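Local coordinates for protein glycosaminoglycan xylosylkinase (Hydra vulgaris, PDB 5XOM) that probably phosphorylates xylose in the glycosaminoglycan linker of proteoglycans, as a Fam20 secretory-pathway kinase related to the protein kinases, at residues 58-63 with 260-265. Numbering follows the deposited sequence.
Sequences SVRALT and LLDLID
The guanidinium of Arg60 and the carboxylate of Asp262 meet edge to edge. Neither group lies over a face of the other. Their planes are 32° apart, and the two side chains approach from opposite directions. Arg60 presents its end, with NH1 and NH2 each turned to one carboxylate oxygen. Arg60 NH2 donates to Asp262 OD1 at 3.2 Å, and this oxygen lies in the guanidinium plane. Arg60 NH1 donates to Asp262 OD2 at 3.0 Å, with the oxygen tilted from that plane by 22°. OD2 receives this bond on its syn lone pair. A weak third bond runs from Arg60 NH1 to Asp262 OD1 at 3.4 Å. The result is a two-pronged, slightly twisted salt bridge.

The backbones stay well apart, with 10.4 Å between Arg60 CA and Asp262 CA. The arginine, bent at its second and third torsions, covers about half of this gap, and the aspartate reaches out to meet it. Arg60 sits in a type I beta turn from Ser58 to Ala61, in the loop joining helices 49-56 and 67-79. Asp262 lies in the first turns of helix 259-273, within the kinase-like Fam20 region. Strand 289-292 is shared by both partners: Ser290 O accepts from Arg60 NH1, and Val292 N donates to Asp262 OD2. Arg322 makes a second salt bridge to Asp262 OD1.

With an alanine here, Asp262 would probably lose one of its cationic partners, Ser290 O its side-chain donor, and the loop its direct tie to the helix. The carboxylate is buried, yet both oxygens are bonded. The cationic neighbours and the backbone N-H are likely to favour its charged form and hold its rotation. Between 58-63 and 260-265 the link is thus ionic, with strand 289-292 adding hydrogen bonds from its backbone to both charged groups.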
ATOM      1  N   SER A  58       4.249 -11.527   5.463  1.00 31.02           N
ATOM      2  CA  SER A  58       5.282 -12.361   4.868  1.00 33.72           C
ATOM      3  C   SER A  58       6.321 -12.658   5.941  1.00 36.52           C
ATOM      4  O   SER A  58       6.263 -12.121   7.050  1.00 35.09           O
ATOM      5  CB  SER A  58       5.924 -11.689   3.645  1.00 34.50           C
ATOM      6  OG  SER A  58       6.424 -10.409   3.974  1.00 45.32           O
ATOM      7  N   VAL A  59       7.288 -13.518   5.615  1.00 30.48           N
ATOM      8  CA  VAL A  59       8.186 -14.009   6.653  1.00 31.38           C
ATOM      9  C   VAL A  59       9.116 -12.915   7.169  1.00 35.31           C
ATOM     10  O   VAL A  59       9.662 -13.046   8.273  1.00 33.98           O
ATOM     11  CB  VAL A  59       8.996 -15.219   6.147  1.00 36.46           C
ATOM     12  CG1 VAL A  59      10.204 -14.777   5.331  1.00 35.67           C
ATOM     13  CG2 VAL A  59       9.426 -16.093   7.321  1.00 34.46           C
ATOM     14  N   ARG A  60       9.271 -11.812   6.434  1.00 34.35           N
ATOM     15  CA  ARG A  60      10.105 -10.706   6.884  1.00 31.78           C
ATOM     16  C   ARG A  60       9.318  -9.432   7.174  1.00 35.60           C
ATOM     17  O   ARG A  60       9.926  -8.369   7.355  1.00 32.35           O
ATOM     18  CB  ARG A  60      11.186 -10.413   5.841  1.00 27.64           C
ATOM     19  CG  ARG A  60      12.251 -11.513   5.728  1.00 26.19           C
ATOM     20  CD  ARG A  60      12.901 -11.793   7.092  1.00 35.56           C
ATOM     21  NE  ARG A  60      13.495 -10.599   7.675  1.00 35.75           N
ATOM     22  CZ  ARG A  60      14.212 -10.585   8.792  1.00 38.19           C
ATOM     23  NH1 ARG A  60      14.464 -11.692   9.495  1.00 31.74           N
ATOM     24  NH2 ARG A  60      14.710  -9.433   9.239  1.00 35.85           N
ATOM     25  N   ALA A  61       7.991  -9.511   7.270  1.00 32.18           N
ATOM     26  CA  ALA A  61       7.199  -8.325   7.598  1.00 34.58           C
ATOM     27  C   ALA A  61       5.803  -8.746   8.020  1.00 29.26           C
ATOM     28  O   ALA A  61       5.094  -9.398   7.246  1.00 33.27           O
ATOM     29  CB  ALA A  61       7.129  -7.357   6.414  1.00 35.13           C
ATOM     30  N   LEU A  62       5.399  -8.362   9.233  1.00 31.24           N
ATOM     31  CA  LEU A  62       4.022  -8.584   9.650  1.00 29.27           C
ATOM     32  C   LEU A  62       3.096  -7.495   9.128  1.00 29.51           C
ATOM     33  O   LEU A  62       1.932  -7.773   8.821  1.00 32.83           O
ATOM     34  CB  LEU A  62       3.925  -8.664  11.179  1.00 31.73           C
ATOM     35  CG  LEU A  62       4.493  -9.904  11.880  1.00 40.80           C
ATOM     36  CD1 LEU A  62       4.151  -9.842  13.374  1.00 36.39           C
ATOM     37  CD2 LEU A  62       3.998 -11.207  11.239  1.00 40.76           C
ATOM     38  N   THR A  63       3.587  -6.265   9.004  1.00 24.77           N
ATOM     39  CA  THR A  63       2.796  -5.147   8.515  1.00 29.35           C
ATOM     40  C   THR A  63       3.550  -4.450   7.391  1.00 30.13           C
ATOM     41  O   THR A  63       4.720  -4.735   7.121  1.00 30.05           O
ATOM     42  CB  THR A  63       2.470  -4.151   9.638  1.00 28.49           C
ATOM     43  OG1 THR A  63       3.690  -3.675  10.217  1.00 30.32           O
ATOM     44  CG2 THR A  63       1.631  -4.823  10.723  1.00 27.88           C
ATOM     45  N   LEU A 260      20.709 -13.481  14.765  1.00 37.23           N
ATOM     46  CA  LEU A 260      21.419 -12.628  15.715  1.00 35.83           C
ATOM     47  C   LEU A 260      21.232 -11.152  15.381  1.00 41.84           C
ATOM     48  O   LEU A 260      21.062 -10.325  16.283  1.00 41.12           O
ATOM     49  CB  LEU A 260      22.906 -12.996  15.756  1.00 35.73           C
ATOM     50  CG  LEU A 260      23.787 -12.054  16.579  1.00 39.36           C
ATOM     51  CD1 LEU A 260      23.516 -12.255  18.058  1.00 38.60           C
ATOM     52  CD2 LEU A 260      25.261 -12.322  16.289  1.00 41.42           C
ATOM     53  N   LEU A 261      21.215 -10.805  14.093  1.00 36.49           N
ATOM     54  CA  LEU A 261      20.922  -9.422  13.734  1.00 38.31           C
ATOM     55  C   LEU A 261      19.484  -9.049  14.083  1.00 36.14           C
ATOM     56  O   LEU A 261      19.206  -7.887  14.408  1.00 34.84           O
ATOM     57  CB  LEU A 261      21.198  -9.184  12.252  1.00 38.22           C
ATOM     58  CG  LEU A 261      22.671  -9.196  11.846  1.00 46.58           C
ATOM     59  CD1 LEU A 261      22.807  -8.948  10.349  1.00 40.92           C
ATOM     60  CD2 LEU A 261      23.443  -8.157  12.649  1.00 47.64           C
ATOM     61  N   ASP A 262      18.558 -10.009  14.020  1.00 33.16           N
ATOM     62  CA  ASP A 262      17.201  -9.748  14.494  1.00 33.20           C
ATOM     63  C   ASP A 262      17.202  -9.396  15.975  1.00 31.77           C
ATOM     64  O   ASP A 262      16.543  -8.437  16.395  1.00 30.11           O
ATOM     65  CB  ASP A 262      16.292 -10.949  14.226  1.00 34.19           C
ATOM     66  CG  ASP A 262      15.785 -11.001  12.789  1.00 38.29           C
ATOM     67  OD1 ASP A 262      16.201 -10.155  11.964  1.00 39.37           O
ATOM     68  OD2 ASP A 262      14.966 -11.892  12.485  1.00 37.91           O
ATOM     69  N   LEU A 263      17.932 -10.165  16.790  1.00 29.73           N
ATOM     70  CA  LEU A 263      17.955  -9.872  18.221  1.00 35.03           C
ATOM     71  C   LEU A 263      18.622  -8.536  18.515  1.00 34.34           C
ATOM     72  O   LEU A 263      18.265  -7.870  19.494  1.00 31.88           O
ATOM     73  CB  LEU A 263      18.665 -10.984  18.995  1.00 35.73           C
ATOM     74  CG  LEU A 263      18.042 -12.381  18.969  1.00 36.25           C
ATOM     75  CD1 LEU A 263      18.882 -13.352  19.785  1.00 33.99           C
ATOM     76  CD2 LEU A 263      16.604 -12.354  19.473  1.00 34.87           C
ATOM     77  N   ILE A 264      19.564  -8.113  17.671  1.00 32.40           N
ATOM     78  CA  ILE A 264      20.176  -6.802  17.855  1.00 30.21           C
ATOM     79  C   ILE A 264      19.194  -5.696  17.470  1.00 39.10           C
ATOM     80  O   ILE A 264      19.072  -4.688  18.179  1.00 35.29           O
ATOM     81  CB  ILE A 264      21.498  -6.722  17.070  1.00 29.83           C
ATOM     82  CG1 ILE A 264      22.477  -7.783  17.596  1.00 32.44           C
ATOM     83  CG2 ILE A 264      22.102  -5.337  17.191  1.00 35.74           C
ATOM     84  CD1 ILE A 264      23.803  -7.874  16.850  1.00 36.86           C
ATOM     85  N   ASP A 265      18.477  -5.864  16.348  1.00 27.23           N
ATOM     86  CA  ASP A 265      17.365  -4.970  16.019  1.00 29.03           C
ATOM     87  C   ASP A 265      16.400  -4.847  17.190  1.00 35.38           C
ATOM     88  O   ASP A 265      16.032  -3.740  17.605  1.00 30.25           O
ATOM     89  CB  ASP A 265      16.594  -5.484  14.796  1.00 35.31           C
ATOM     90  CG  ASP A 265      17.279  -5.176  13.473  1.00 41.99           C
ATOM     91  OD1 ASP A 265      18.231  -4.369  13.447  1.00 35.79           O
ATOM     92  OD2 ASP A 265      16.830  -5.735  12.445  1.00 40.78           O
TER